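Local coordinates for protein sortase, SrtB family (Streptococcus pneumoniae PCS8235, PDB 4Y4Q) that probably works as a sortase B-type cysteine transpeptidase in the formation of the Type II pilus, at residues 111-116 against 126-131; 168-173 against 208-213; 215-220 against 237-242. All blocks are in the same frame, centred on the assembly; numbering follows the deposited sequence.

All three contacts belong to one mixed beta sheet. Contacts 1 and 3 each join the two strands of a hairpin and meet where strands 124-129 and 218-225 run side by side. Contact 2 instead lays the irregular segment 208-213 beside strand 163-176, next to contact 3. Only contact 1 touches through exposed residues, Arg115 and His130; contacts 2 and 3 mix partly exposed residues with a buried middle, Ile169 and Phe170 in one, Ile218, Ile219, Ala237 and Ile239 in the other. Contact 1 is marked by a multiply bonded carboxylate, contact 2 by an aromatic ring under aliphatic groups and an arginine on a backbone carbonyl, contact 3 by strand pairing, isoleucines and charges at one end.

Contact 1: 111-116 against 126-131; sequences FLDARN and IIYGHH
Tyr128 reaches across to Asp113 and donates its phenol proton to the carboxylate, OH to OD2 at 2.5 Å, on the anti lone pair of that oxygen and with ring and carboxylate planes 46° apart. From the exposed side Arg115 grips the same carboxylate side-on, on the syn side of both oxygens and about 25° out of the carboxylate plane, Arg115 NE to Asp113 OD1 at 2.8 Å and Arg115 NH2 to Asp113 OD2 at 2.9 Å. The backbone N of Arg115 takes the anti lone pair of Asp113 OD1, closing an Asx turn. Each carboxylate oxygen therefore accepts two bonds, which fixes the group's rotation and would probably favour its ionised form. The backbone is equally tight: Phe111 and Tyr128 form a hydrogen-bonded antiparallel pair, and Asp113 N continues the pattern to Ile126 O at 2.8 Å. The side chain of Asn116 takes the next strand N-H, OD1 accepting from Ile126 N at 2.9 Å while ND2 is held by Asp122 and Asn124. Leu112 CD1 packs on Ile127 CG2 at 3.8 Å, on the sheet face away from Tyr128. The loosely packed end is the exposed, poorly ordered His130, whose CD2 stays 4.0 Å from Phe111 CD1, the rings oblique at 42°. The whole is a beta hairpin of the sortase fold, with an Asx turn within a type I turn where strand 110-112 ends.

Contact 2: 168-173 against 208-213; sequences EIFEML and RDISLS
Phe170 projects from strand 163-176 against Ile210 and Leu212, and its atoms meet them in order. CB touches the end of Ile210, 3.8 Å from Ile210 CD1, and CD2 of the ring is still beside the same methyl at 4.0 Å. Farther out Leu212 takes over: its CD1 lies over one ring face, offset toward the rim, and approaches CE1 of Phe170 to 3.5 Å and CZ, at the tip, to 3.4 Å. With the methyl 17° off the ring normal, this is a CH-pi contact. The ring stands there because CG of Phe170 sits between the backbone N and the carbonyl carbon (chi1 63°), at a classic beta bulge where Phe170 and Glu171 both face Val236. Leu201, Ile218 and Val236 add further apolar neighbours to the Phe170 side chain.

The polar half belongs to Arg208. Its backbone N donates to Phe170 O at 2.9 Å, and its side chain then doubles back along the strand. CG passes Phe170 CA, CD comes within 3.2 Å of Ile169 O, and a bend at chi3 brings NH1 to the same oxygen at 2.7 Å. The carbonyl lies close to the guanidinium plane, yet the donor stands above the carbonyl plane and so misses its lone pairs. Arg208 NH2 is bonded in turn to Phe150 O, which ties this group to a third part of the chain. Ile210 CG2 lies 3.8 Å from Glu168 OE2, an oxygen that is salt-bridged to Arg154.

Within the contact, then, the guanidinium is met by one main-chain oxygen, Ile169 O, and not by a carboxylate; adhesion depends on carbonyl hydrogen bonds on one side and aliphatic carbon against an aromatic face on the other.

Contact 3: 215-220 against 237-242; sequences SDRIIL and AKITDT
Ile219 and Ala237 form the hydrogen-bonded antiparallel pair of this contact. Ile219 N donates to Ala237 O at 2.8 Å, and Ala237 N returns a bond to Ile219 O at 3.0 Å. Farther along, Ile239 N donates to Arg217 O at 2.9 Å in an almost straight bond, 178° at the hydrogen. Ile218 and Lys238 make the non-hydrogen-bonded pair between them. Strands 218-220 and 237-240 run at 143° to each other, a marked twist, and at the Arg217-Ile239 pair the second direct bond is replaced by a water that accepts from Arg217 N and donates to Ile239 O.

Apolar packing lies on the face shared by Ile219 and Ala237. The CD1 methyls of Ile219 and Ile239 meet at 3.7 Å, the two side chains crossing at about a right angle. Ile239 also supports Arg217: its CD1 lies over one guanidinium face, toward the rim, and its CG2 is 3.6 Å from Arg217 NH2. The guanidinium is steadied further by Tyr160 and Phe120 O, both bonded to NH1.

The oppositely charged pair Asp216 and Lys238 lies on the Ile218 side. Lys238 is fully extended, with CG anti to the backbone N (chi1 173°), and this carries its tail across Asp216. CE of Lys238 comes within 3.5 Å of Asp216 CG, whereas the ion pair itself, NZ of Lys238 to OD2 of Asp216, is long at 3.7 Å. Each end has a closer partner nearby, Ser211 O for the lysine and Ser213 N for the aspartate, so the pair also touches the loop before strand 218-225.

Strands 218-225 and 231-240 form a beta hairpin within the sheet of the sortase fold; here its open end is joined, where the first strand enters and the second leaves.

Contact 1: 111-116 against 126-131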
ATOM      1  N   PHE A 111       2.444   0.090   8.313  1.00 36.35           N
ATOM      2  CA  PHE A 111       2.168   1.404   8.910  1.00 31.79           C
ATOM      3  C   PHE A 111       1.667   2.435   7.902  1.00 31.16           C
ATOM      4  O   PHE A 111       2.300   2.661   6.868  1.00 32.59           O
ATOM      5  CB  PHE A 111       3.437   1.973   9.527  1.00 35.92           C
ATOM      6  CG  PHE A 111       3.912   1.235  10.743  1.00 52.97           C
ATOM      7  CD1 PHE A 111       4.467  -0.038  10.638  1.00 52.95           C
ATOM      8  CD2 PHE A 111       3.831   1.827  11.997  1.00 62.55           C
ATOM      9  CE1 PHE A 111       4.918  -0.711  11.764  1.00 57.59           C
ATOM     10  CE2 PHE A 111       4.284   1.160  13.132  1.00 65.71           C
ATOM     11  CZ  PHE A 111       4.826  -0.110  13.016  1.00 63.41           C
ATOM     12  N   LEU A 112       0.547   3.078   8.212  1.00 33.44           N
ATOM     13  CA  LEU A 112       0.067   4.187   7.400  1.00 28.95           C
ATOM     14  C   LEU A 112       0.981   5.366   7.678  1.00 39.58           C
ATOM     15  O   LEU A 112       1.440   5.540   8.812  1.00 35.95           O
ATOM     16  CB  LEU A 112      -1.362   4.572   7.780  1.00 30.60           C
ATOM     17  CG  LEU A 112      -2.542   3.818   7.167  1.00 36.49           C
ATOM     18  CD1 LEU A 112      -2.454   2.304   7.407  1.00 27.29           C
ATOM     19  CD2 LEU A 112      -3.847   4.369   7.733  1.00 33.39           C
ATOM     20  N   ASP A 113       1.264   6.159   6.649  1.00 34.05           N
ATOM     21  CA  ASP A 113       2.008   7.400   6.843  1.00 34.20           C
ATOM     22  C   ASP A 113       1.268   8.220   7.892  1.00 34.47           C
ATOM     23  O   ASP A 113       0.042   8.319   7.852  1.00 33.81           O
ATOM     24  CB  ASP A 113       2.078   8.176   5.527  1.00 31.08           C
ATOM     25  CG  ASP A 113       3.119   9.280   5.557  1.00 49.31           C
ATOM     26  OD1 ASP A 113       2.896  10.322   6.238  1.00 35.85           O
ATOM     27  OD2 ASP A 113       4.170   9.097   4.895  1.00 33.07           O
ATOM     28  N   ALA A 114       2.009   8.788   8.837  1.00 40.53           N
ATOM     29  CA  ALA A 114       1.423   9.572   9.930  1.00 40.70           C
ATOM     30  C   ALA A 114       0.623  10.797   9.471  1.00 42.23           C
ATOM     31  O   ALA A 114      -0.163  11.343  10.239  1.00 42.73           O
ATOM     32  CB  ALA A 114       2.503   9.985  10.928  1.00 43.97           C
ATOM     33  N   ARG A 115       0.827  11.218   8.227  1.00 39.22           N
ATOM     34  CA  ARG A 115       0.136  12.377   7.668  1.00 42.51           C
ATOM     35  C   ARG A 115      -1.199  12.012   6.999  1.00 37.60           C
ATOM     36  O   ARG A 115      -2.008  12.901   6.680  1.00 38.06           O
ATOM     37  CB  ARG A 115       1.054  13.117   6.673  1.00 39.95           C
ATOM     38  CG  ARG A 115       2.232  13.867   7.332  1.00 43.54           C
ATOM     39  CD  ARG A 115       3.362  14.137   6.356  1.00 43.36           C
ATOM     40  NE  ARG A 115       3.827  12.909   5.706  1.00 40.26           N
ATOM     41  CZ  ARG A 115       4.769  12.869   4.766  1.00 44.78           C
ATOM     42  NH1 ARG A 115       5.348  13.997   4.360  1.00 41.81           N
ATOM     43  NH2 ARG A 115       5.128  11.703   4.233  1.00 37.07           N
ATOM     44  N   ASN A 116      -1.420  10.717   6.772  1.00 34.76           N
ATOM     45  CA  ASN A 116      -2.655  10.254   6.133  1.00 38.78           C
ATOM     46  C   ASN A 116      -3.826  10.099   7.109  1.00 40.70           C
ATOM     47  O   ASN A 116      -3.630   9.821   8.300  1.00 35.57           O
ATOM     48  CB  ASN A 116      -2.442   8.907   5.455  1.00 32.17           C
ATOM     49  CG  ASN A 116      -1.871   9.026   4.054  1.00 31.65           C
ATOM     50  OD1 ASN A 116      -0.979   8.265   3.680  1.00 33.21           O
ATOM     51  ND2 ASN A 116      -2.404   9.954   3.257  1.00 32.46           N
ATOM     52  N   ILE A 126      -0.344   6.206   1.786  1.00 21.21           N
ATOM     53  CA  ILE A 126       0.926   5.500   1.650  1.00 24.45           C
ATOM     54  C   ILE A 126       1.138   4.630   2.880  1.00 26.14           C
ATOM     55  O   ILE A 126       1.022   5.102   4.024  1.00 28.63           O
ATOM     56  CB  ILE A 126       2.099   6.483   1.472  1.00 27.92           C
ATOM     57  CG1 ILE A 126       1.811   7.416   0.289  1.00 26.32           C
ATOM     58  CG2 ILE A 126       3.422   5.737   1.281  1.00 20.59           C
ATOM     59  CD1 ILE A 126       2.894   8.427   0.027  1.00 30.94           C
ATOM     60  N   ILE A 127       1.405   3.347   2.645  1.00 22.36           N
ATOM     61  CA  ILE A 127       1.565   2.398   3.743  1.00 22.79           C
ATOM     62  C   ILE A 127       2.912   1.683   3.613  1.00 24.12           C
ATOM     63  O   ILE A 127       3.339   1.349   2.504  1.00 32.72           O
ATOM     64  CB  ILE A 127       0.379   1.412   3.803  1.00 35.12           C
ATOM     65  CG1 ILE A 127       0.330   0.532   2.569  1.00 36.05           C
ATOM     66  CG2 ILE A 127      -0.949   2.169   3.883  1.00 27.49           C
ATOM     67  CD1 ILE A 127      -0.865  -0.406   2.570  1.00 37.50           C
ATOM     68  N   TYR A 128       3.579   1.468   4.744  1.00 26.29           N
ATOM     69  CA  TYR A 128       4.972   1.037   4.753  1.00 33.72           C
ATOM     70  C   TYR A 128       5.144  -0.347   5.373  1.00 39.04           C
ATOM     71  O   TYR A 128       4.541  -0.649   6.403  1.00 34.98           O
ATOM     72  CB  TYR A 128       5.825   2.034   5.558  1.00 30.13           C
ATOM     73  CG  TYR A 128       5.761   3.457   5.048  1.00 34.70           C
ATOM     74  CD1 TYR A 128       6.477   3.849   3.917  1.00 33.59           C
ATOM     75  CD2 TYR A 128       4.997   4.418   5.705  1.00 34.20           C
ATOM     76  CE1 TYR A 128       6.422   5.168   3.446  1.00 33.52           C
ATOM     77  CE2 TYR A 128       4.935   5.732   5.247  1.00 38.06           C
ATOM     78  CZ  TYR A 128       5.651   6.098   4.118  1.00 37.63           C
ATOM     79  OH  TYR A 128       5.595   7.399   3.662  1.00 38.06           O
ATOM     80  N   GLY A 129       5.980  -1.179   4.758  1.00 39.49           N
ATOM     81  CA  GLY A 129       6.441  -2.391   5.414  1.00 44.18           C
ATOM     82  C   GLY A 129       7.940  -2.307   5.646  1.00 45.50           C
ATOM     83  O   GLY A 129       8.708  -2.330   4.685  1.00 48.13           O
ATOM     84  N   HIS A 130       8.362  -2.211   6.905  1.00 50.76           N
ATOM     85  CA  HIS A 130       9.785  -2.090   7.222  1.00 65.87           C
ATOM     86  C   HIS A 130      10.449  -3.450   7.332  1.00 75.71           C
ATOM     87  O   HIS A 130      10.074  -4.256   8.179  1.00 88.20           O
ATOM     88  CB  HIS A 130       9.995  -1.340   8.542  1.00 71.44           C
ATOM     89  CG  HIS A 130       9.245  -0.047   8.639  1.00 78.62           C
ATOM     90  ND1 HIS A 130       9.423   0.989   7.747  1.00 80.08           N
ATOM     91  CD2 HIS A 130       8.327   0.382   9.537  1.00 84.34           C
ATOM     92  CE1 HIS A 130       8.638   1.999   8.086  1.00 82.02           C
ATOM     93  NE2 HIS A 130       7.963   1.655   9.168  1.00 86.29           N
ATOM     94  N   HIS A 131      11.440  -3.704   6.485  1.00 76.65           N
ATOM     95  CA  HIS A 131      12.238  -4.917   6.605  1.00 86.28           C
ATOM     96  C   HIS A 131      13.086  -4.847   7.876  1.00 91.22           C
ATOM     97  O   HIS A 131      13.809  -3.875   8.102  1.00 90.07           O
ATOM     98  CB  HIS A 131      13.117  -5.103   5.360  1.00 92.80           C
ATOM     99  CG  HIS A 131      14.034  -6.291   5.421  1.00105.79           C
ATOM    100  ND1 HIS A 131      14.900  -6.608   4.395  1.00111.52           N
ATOM    101  CD2 HIS A 131      14.226  -7.234   6.373  1.00112.66           C
ATOM    102  CE1 HIS A 131      15.584  -7.691   4.716  1.00116.70           C
ATOM    103  NE2 HIS A 131      15.195  -8.093   5.912  1.00117.04           N
TER

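Contact 2: 168-173 against 208-213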
ATOM      1  N   GLU A 168      -7.733  -3.411  -6.270  1.00 29.13           N
ATOM      2  CA  GLU A 168      -7.280  -3.829  -7.588  1.00 30.08           C
ATOM      3  C   GLU A 168      -5.923  -3.210  -7.862  1.00 30.45           C
ATOM      4  O   GLU A 168      -5.813  -1.999  -7.988  1.00 27.78           O
ATOM      5  CB  GLU A 168      -8.287  -3.414  -8.654  1.00 33.68           C
ATOM      6  CG  GLU A 168      -7.899  -3.854 -10.062  1.00 43.27           C
ATOM      7  CD  GLU A 168      -9.063  -3.795 -11.041  1.00 53.60           C
ATOM      8  OE1 GLU A 168     -10.154  -3.301 -10.668  1.00 53.10           O
ATOM      9  OE2 GLU A 168      -8.888  -4.257 -12.188  1.00 60.87           O
ATOM     10  N   ILE A 169      -4.878  -4.028  -7.930  1.00 28.48           N
ATOM     11  CA  ILE A 169      -3.546  -3.499  -8.210  1.00 26.22           C
ATOM     12  C   ILE A 169      -3.454  -2.993  -9.660  1.00 29.93           C
ATOM     13  O   ILE A 169      -3.892  -3.684 -10.590  1.00 32.89           O
ATOM     14  CB  ILE A 169      -2.463  -4.563  -7.932  1.00 26.28           C
ATOM     15  CG1 ILE A 169      -2.385  -4.846  -6.434  1.00 27.31           C
ATOM     16  CG2 ILE A 169      -1.103  -4.103  -8.418  1.00 18.96           C
ATOM     17  CD1 ILE A 169      -1.481  -5.998  -6.101  1.00 26.19           C
ATOM     18  N   PHE A 170      -2.896  -1.797  -9.868  1.00 27.54           N
ATOM     19  CA  PHE A 170      -2.678  -1.332 -11.244  1.00 23.27           C
ATOM     20  C   PHE A 170      -1.241  -0.954 -11.590  1.00 26.91           C
ATOM     21  O   PHE A 170      -0.943  -0.649 -12.744  1.00 33.32           O
ATOM     22  CB  PHE A 170      -3.611  -0.171 -11.609  1.00 27.78           C
ATOM     23  CG  PHE A 170      -3.400   1.056 -10.779  1.00 30.19           C
ATOM     24  CD1 PHE A 170      -2.471   2.022 -11.152  1.00 32.09           C
ATOM     25  CD2 PHE A 170      -4.129   1.248  -9.619  1.00 35.16           C
ATOM     26  CE1 PHE A 170      -2.280   3.166 -10.375  1.00 29.38           C
ATOM     27  CE2 PHE A 170      -3.938   2.381  -8.841  1.00 34.11           C
ATOM     28  CZ  PHE A 170      -3.012   3.335  -9.225  1.00 34.77           C
ATOM     29  N   GLU A 171      -0.346  -0.958 -10.615  1.00 28.30           N
ATOM     30  CA  GLU A 171       1.020  -0.531 -10.909  1.00 30.18           C
ATOM     31  C   GLU A 171       2.067  -1.090  -9.951  1.00 25.18           C
ATOM     32  O   GLU A 171       1.808  -1.237  -8.747  1.00 29.83           O
ATOM     33  CB  GLU A 171       1.115   1.014 -10.946  1.00 27.80           C
ATOM     34  CG  GLU A 171       2.547   1.516 -11.048  1.00 29.76           C
ATOM     35  CD  GLU A 171       2.678   3.022 -11.282  1.00 38.42           C
ATOM     36  OE1 GLU A 171       1.655   3.712 -11.502  1.00 37.21           O
ATOM     37  OE2 GLU A 171       3.829   3.514 -11.245  1.00 31.75           O
ATOM     38  N   MET A 172       3.246  -1.408 -10.486  1.00 23.14           N
ATOM     39  CA  MET A 172       4.424  -1.612  -9.639  1.00 31.40           C
ATOM     40  C   MET A 172       5.526  -0.667 -10.104  1.00 35.20           C
ATOM     41  O   MET A 172       5.731  -0.462 -11.314  1.00 31.72           O
ATOM     42  CB  MET A 172       4.930  -3.057  -9.722  1.00 33.62           C
ATOM     43  CG  MET A 172       5.779  -3.506  -8.527  1.00 41.16           C
ATOM     44  SD  MET A 172       7.561  -3.211  -8.670  1.00 57.99           S
ATOM     45  CE  MET A 172       7.720  -3.324 -10.401  1.00 28.79           C
ATOM     46  N   LEU A 173       6.255  -0.091  -9.159  1.00 20.41           N
ATOM     47  CA  LEU A 173       7.371   0.735  -9.572  1.00 30.66           C
ATOM     48  C   LEU A 173       8.492   0.598  -8.585  1.00 26.59           C
ATOM     49  O   LEU A 173       8.262   0.157  -7.454  1.00 28.85           O
ATOM     50  CB  LEU A 173       6.947   2.202  -9.751  1.00 38.99           C
ATOM     51  CG  LEU A 173       6.197   3.010  -8.687  1.00 45.10           C
ATOM     52  CD1 LEU A 173       6.994   3.107  -7.444  1.00 58.22           C
ATOM     53  CD2 LEU A 173       6.003   4.429  -9.180  1.00 49.67           C
ATOM     54  N   ARG A 208      -1.225  -1.743 -15.394  1.00 31.22           N
ATOM     55  CA  ARG A 208      -2.348  -2.167 -16.234  1.00 39.40           C
ATOM     56  C   ARG A 208      -3.284  -0.986 -16.388  1.00 40.96           C
ATOM     57  O   ARG A 208      -3.402  -0.166 -15.486  1.00 42.40           O
ATOM     58  CB  ARG A 208      -3.098  -3.372 -15.639  1.00 35.85           C
ATOM     59  CG  ARG A 208      -3.466  -3.239 -14.162  1.00 38.99           C
ATOM     60  CD  ARG A 208      -4.358  -4.407 -13.693  1.00 45.11           C
ATOM     61  NE  ARG A 208      -3.718  -5.704 -13.914  1.00 39.00           N
ATOM     62  CZ  ARG A 208      -2.921  -6.304 -13.036  1.00 35.32           C
ATOM     63  NH1 ARG A 208      -2.684  -5.729 -11.866  1.00 22.86           N
ATOM     64  NH2 ARG A 208      -2.369  -7.484 -13.329  1.00 36.99           N
ATOM     65  N   ASP A 209      -3.947  -0.896 -17.530  1.00 50.77           N
ATOM     66  CA  ASP A 209      -4.882   0.191 -17.763  1.00 55.20           C
ATOM     67  C   ASP A 209      -6.196  -0.070 -17.021  1.00 58.58           C
ATOM     68  O   ASP A 209      -6.923  -0.997 -17.366  1.00 65.49           O
ATOM     69  CB  ASP A 209      -5.141   0.334 -19.264  1.00 63.19           C
ATOM     70  CG  ASP A 209      -5.682   1.700 -19.634  1.00 78.63           C
ATOM     71  OD1 ASP A 209      -6.572   2.206 -18.913  1.00 85.50           O
ATOM     72  OD2 ASP A 209      -5.210   2.275 -20.640  1.00 82.55           O
ATOM     73  N   ILE A 210      -6.488   0.717 -15.986  1.00 57.41           N
ATOM     74  CA  ILE A 210      -7.829   0.701 -15.380  1.00 54.27           C
ATOM     75  C   ILE A 210      -8.409   2.106 -15.208  1.00 53.22           C
ATOM     76  O   ILE A 210      -7.717   3.109 -15.425  1.00 54.52           O
ATOM     77  CB  ILE A 210      -7.894  -0.066 -14.032  1.00 53.71           C
ATOM     78  CG1 ILE A 210      -7.211   0.711 -12.905  1.00 52.35           C
ATOM     79  CG2 ILE A 210      -7.305  -1.475 -14.163  1.00 54.32           C
ATOM     80  CD1 ILE A 210      -7.362   0.012 -11.545  1.00 44.22           C
ATOM     81  N   SER A 211      -9.680   2.171 -14.821  1.00 50.65           N
ATOM     82  CA  SER A 211     -10.391   3.448 -14.729  1.00 60.30           C
ATOM     83  C   SER A 211      -9.935   4.239 -13.507  1.00 57.45           C
ATOM     84  O   SER A 211     -10.237   3.862 -12.370  1.00 57.82           O
ATOM     85  CB  SER A 211     -11.901   3.215 -14.678  1.00 65.54           C
ATOM     86  OG  SER A 211     -12.607   4.443 -14.676  1.00 73.29           O
ATOM     87  N   LEU A 212      -9.215   5.334 -13.746  1.00 51.17           N
ATOM     88  CA  LEU A 212      -8.589   6.086 -12.661  1.00 58.21           C
ATOM     89  C   LEU A 212      -8.836   7.584 -12.732  1.00 65.74           C
ATOM     90  O   LEU A 212      -8.538   8.241 -13.738  1.00 63.53           O
ATOM     91  CB  LEU A 212      -7.085   5.828 -12.626  1.00 59.51           C
ATOM     92  CG  LEU A 212      -6.663   4.768 -11.618  1.00 63.51           C
ATOM     93  CD1 LEU A 212      -5.147   4.708 -11.525  1.00 60.80           C
ATOM     94  CD2 LEU A 212      -7.291   5.088 -10.272  1.00 64.33           C
ATOM     95  N   SER A 213      -9.361   8.122 -11.638  1.00 68.62           N
ATOM     96  CA  SER A 213      -9.649   9.548 -11.548  1.00 68.46           C
ATOM     97  C   SER A 213      -9.374  10.065 -10.130  1.00 63.19           C
ATOM     98  O   SER A 213      -9.289   9.277  -9.182  1.00 55.53           O
ATOM     99  CB  SER A 213     -11.102   9.820 -11.961  1.00 67.02           C
ATOM    100  OG  SER A 213     -12.010   9.120 -11.131  1.00 67.01           O
TER

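Contact 3: 215-220 against 237-242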
ATOM      1  N   SER A 215     -11.375  11.227  -8.275  1.00 62.83           N
ATOM      2  CA  SER A 215     -12.523  10.854  -7.449  1.00 64.85           C
ATOM      3  C   SER A 215     -12.336   9.497  -6.733  1.00 59.41           C
ATOM      4  O   SER A 215     -12.940   9.249  -5.684  1.00 58.52           O
ATOM      5  CB  SER A 215     -13.807  10.865  -8.281  1.00 67.84           C
ATOM      6  OG  SER A 215     -13.609  10.245  -9.540  1.00 74.24           O
ATOM      7  N   ASP A 216     -11.495   8.628  -7.287  1.00 54.53           N
ATOM      8  CA  ASP A 216     -11.192   7.346  -6.642  1.00 48.79           C
ATOM      9  C   ASP A 216     -10.211   7.526  -5.479  1.00 42.04           C
ATOM     10  O   ASP A 216      -9.770   8.639  -5.180  1.00 45.58           O
ATOM     11  CB  ASP A 216     -10.588   6.351  -7.641  1.00 49.67           C
ATOM     12  CG  ASP A 216     -11.417   6.192  -8.897  1.00 53.42           C
ATOM     13  OD1 ASP A 216     -12.653   6.043  -8.791  1.00 54.36           O
ATOM     14  OD2 ASP A 216     -10.821   6.221  -9.996  1.00 56.59           O
ATOM     15  N   ARG A 217      -9.869   6.418  -4.829  1.00 35.93           N
ATOM     16  CA  ARG A 217      -8.883   6.438  -3.760  1.00 30.24           C
ATOM     17  C   ARG A 217      -7.869   5.352  -4.048  1.00 34.72           C
ATOM     18  O   ARG A 217      -8.235   4.252  -4.475  1.00 33.54           O
ATOM     19  CB  ARG A 217      -9.548   6.191  -2.409  1.00 29.36           C
ATOM     20  CG  ARG A 217     -10.390   7.376  -1.903  1.00 36.78           C
ATOM     21  CD  ARG A 217     -11.147   6.959  -0.665  1.00 41.74           C
ATOM     22  NE  ARG A 217     -12.011   5.816  -0.943  1.00 47.91           N
ATOM     23  CZ  ARG A 217     -12.234   4.809  -0.100  1.00 52.87           C
ATOM     24  NH1 ARG A 217     -11.650   4.789   1.099  1.00 46.10           N
ATOM     25  NH2 ARG A 217     -13.048   3.820  -0.460  1.00 55.17           N
ATOM     26  N   ILE A 218      -6.595   5.657  -3.832  1.00 25.45           N
ATOM     27  CA  ILE A 218      -5.551   4.671  -4.069  1.00 27.20           C
ATOM     28  C   ILE A 218      -4.644   4.464  -2.863  1.00 26.41           C
ATOM     29  O   ILE A 218      -4.624   5.267  -1.912  1.00 28.29           O
ATOM     30  CB  ILE A 218      -4.711   5.035  -5.284  1.00 29.37           C
ATOM     31  CG1 ILE A 218      -3.856   6.264  -4.993  1.00 24.74           C
ATOM     32  CG2 ILE A 218      -5.610   5.296  -6.512  1.00 29.74           C
ATOM     33  CD1 ILE A 218      -3.070   6.653  -6.210  1.00 16.94           C
ATOM     34  N   ILE A 219      -3.896   3.372  -2.908  1.00 23.41           N
ATOM     35  CA  ILE A 219      -2.982   3.017  -1.837  1.00 25.52           C
ATOM     36  C   ILE A 219      -1.610   2.690  -2.434  1.00 32.07           C
ATOM     37  O   ILE A 219      -1.518   1.968  -3.436  1.00 33.83           O
ATOM     38  CB  ILE A 219      -3.487   1.788  -1.105  1.00 29.54           C
ATOM     39  CG1 ILE A 219      -4.778   2.111  -0.356  1.00 34.25           C
ATOM     40  CG2 ILE A 219      -2.448   1.276  -0.143  1.00 35.39           C
ATOM     41  CD1 ILE A 219      -5.402   0.884   0.277  1.00 37.99           C
ATOM     42  N   LEU A 220      -0.551   3.226  -1.831  1.00 25.19           N
ATOM     43  CA  LEU A 220       0.807   2.869  -2.223  1.00 24.50           C
ATOM     44  C   LEU A 220       1.404   2.010  -1.129  1.00 27.94           C
ATOM     45  O   LEU A 220       1.558   2.451   0.019  1.00 27.27           O
ATOM     46  CB  LEU A 220       1.693   4.098  -2.440  1.00 23.86           C
ATOM     47  CG  LEU A 220       1.490   4.949  -3.701  1.00 28.76           C
ATOM     48  CD1 LEU A 220       0.210   5.759  -3.604  1.00 28.49           C
ATOM     49  CD2 LEU A 220       2.662   5.878  -3.909  1.00 27.87           C
ATOM     50  N   ALA A 237      -2.550   0.261  -5.661  1.00 27.93           N
ATOM     51  CA  ALA A 237      -3.862  -0.346  -5.838  1.00 25.56           C
ATOM     52  C   ALA A 237      -4.966   0.694  -5.731  1.00 32.12           C
ATOM     53  O   ALA A 237      -4.862   1.649  -4.934  1.00 25.10           O
ATOM     54  CB  ALA A 237      -4.070  -1.405  -4.796  1.00 19.70           C
ATOM     55  N   LYS A 238      -6.025   0.494  -6.516  1.00 26.07           N
ATOM     56  CA  LYS A 238      -7.246   1.283  -6.375  1.00 24.29           C
ATOM     57  C   LYS A 238      -8.154   0.619  -5.354  1.00 31.28           C
ATOM     58  O   LYS A 238      -8.290  -0.613  -5.339  1.00 33.21           O
ATOM     59  CB  LYS A 238      -7.980   1.342  -7.703  1.00 28.58           C
ATOM     60  CG  LYS A 238      -9.361   1.992  -7.628  1.00 34.92           C
ATOM     61  CD  LYS A 238      -9.996   2.034  -9.017  1.00 35.80           C
ATOM     62  CE  LYS A 238     -11.395   2.656  -8.984  1.00 41.86           C
ATOM     63  NZ  LYS A 238     -11.995   2.757 -10.356  1.00 39.72           N
ATOM     64  N   ILE A 239      -8.797   1.418  -4.510  1.00 32.86           N
ATOM     65  CA  ILE A 239      -9.811   0.864  -3.620  1.00 36.23           C
ATOM     66  C   ILE A 239     -11.150   0.790  -4.361  1.00 36.47           C
ATOM     67  O   ILE A 239     -11.583   1.768  -4.982  1.00 34.81           O
ATOM     68  CB  ILE A 239      -9.936   1.686  -2.339  1.00 39.19           C
ATOM     69  CG1 ILE A 239      -8.556   1.838  -1.691  1.00 37.06           C
ATOM     70  CG2 ILE A 239     -10.919   1.029  -1.375  1.00 33.47           C
ATOM     71  CD1 ILE A 239      -8.570   2.627  -0.384  1.00 37.32           C
ATOM     72  N   THR A 240     -11.792  -0.376  -4.310  1.00 29.23           N
ATOM     73  CA  THR A 240     -13.003  -0.629  -5.084  1.00 33.63           C
ATOM     74  C   THR A 240     -14.130  -1.137  -4.198  1.00 46.46           C
ATOM     75  O   THR A 240     -13.904  -1.534  -3.054  1.00 45.25           O
ATOM     76  CB  THR A 240     -12.754  -1.705  -6.176  1.00 48.62           C
ATOM     77  OG1 THR A 240     -12.518  -2.977  -5.561  1.00 51.30           O
ATOM     78  CG2 THR A 240     -11.561  -1.351  -7.044  1.00 38.34           C
ATOM     79  N   ASP A 241     -15.346  -1.150  -4.732  1.00 64.65           N
ATOM     80  CA  ASP A 241     -16.471  -1.742  -4.020  1.00 84.67           C
ATOM     81  C   ASP A 241     -16.540  -3.227  -4.354  1.00 97.99           C
ATOM     82  O   ASP A 241     -16.400  -3.607  -5.517  1.00103.16           O
ATOM     83  CB  ASP A 241     -17.780  -1.053  -4.411  1.00 97.20           C
ATOM     84  CG  ASP A 241     -17.648   0.460  -4.466  1.00106.35           C
ATOM     85  OD1 ASP A 241     -17.763   1.112  -3.406  1.00109.24           O
ATOM     86  OD2 ASP A 241     -17.426   0.999  -5.572  1.00109.41           O
ATOM     87  N   THR A 242     -16.743  -4.056  -3.332  1.00105.49           N
ATOM     88  CA  THR A 242     -16.831  -5.513  -3.499  1.00111.14           C
ATOM     89  C   THR A 242     -15.616  -6.100  -4.220  1.00106.27           C
ATOM     90  O   THR A 242     -14.946  -6.992  -3.700  1.00102.60           O
ATOM     91  CB  THR A 242     -18.145  -5.961  -4.217  1.00103.49           C
ATOM     92  OG1 THR A 242     -18.102  -5.595  -5.603  1.00105.62           O
ATOM     93  CG2 THR A 242     -19.370  -5.332  -3.560  1.00104.09           C
TER
HETATM   94  O   HOH W   1     -11.682   4.292  -5.166  1.00 47.71           O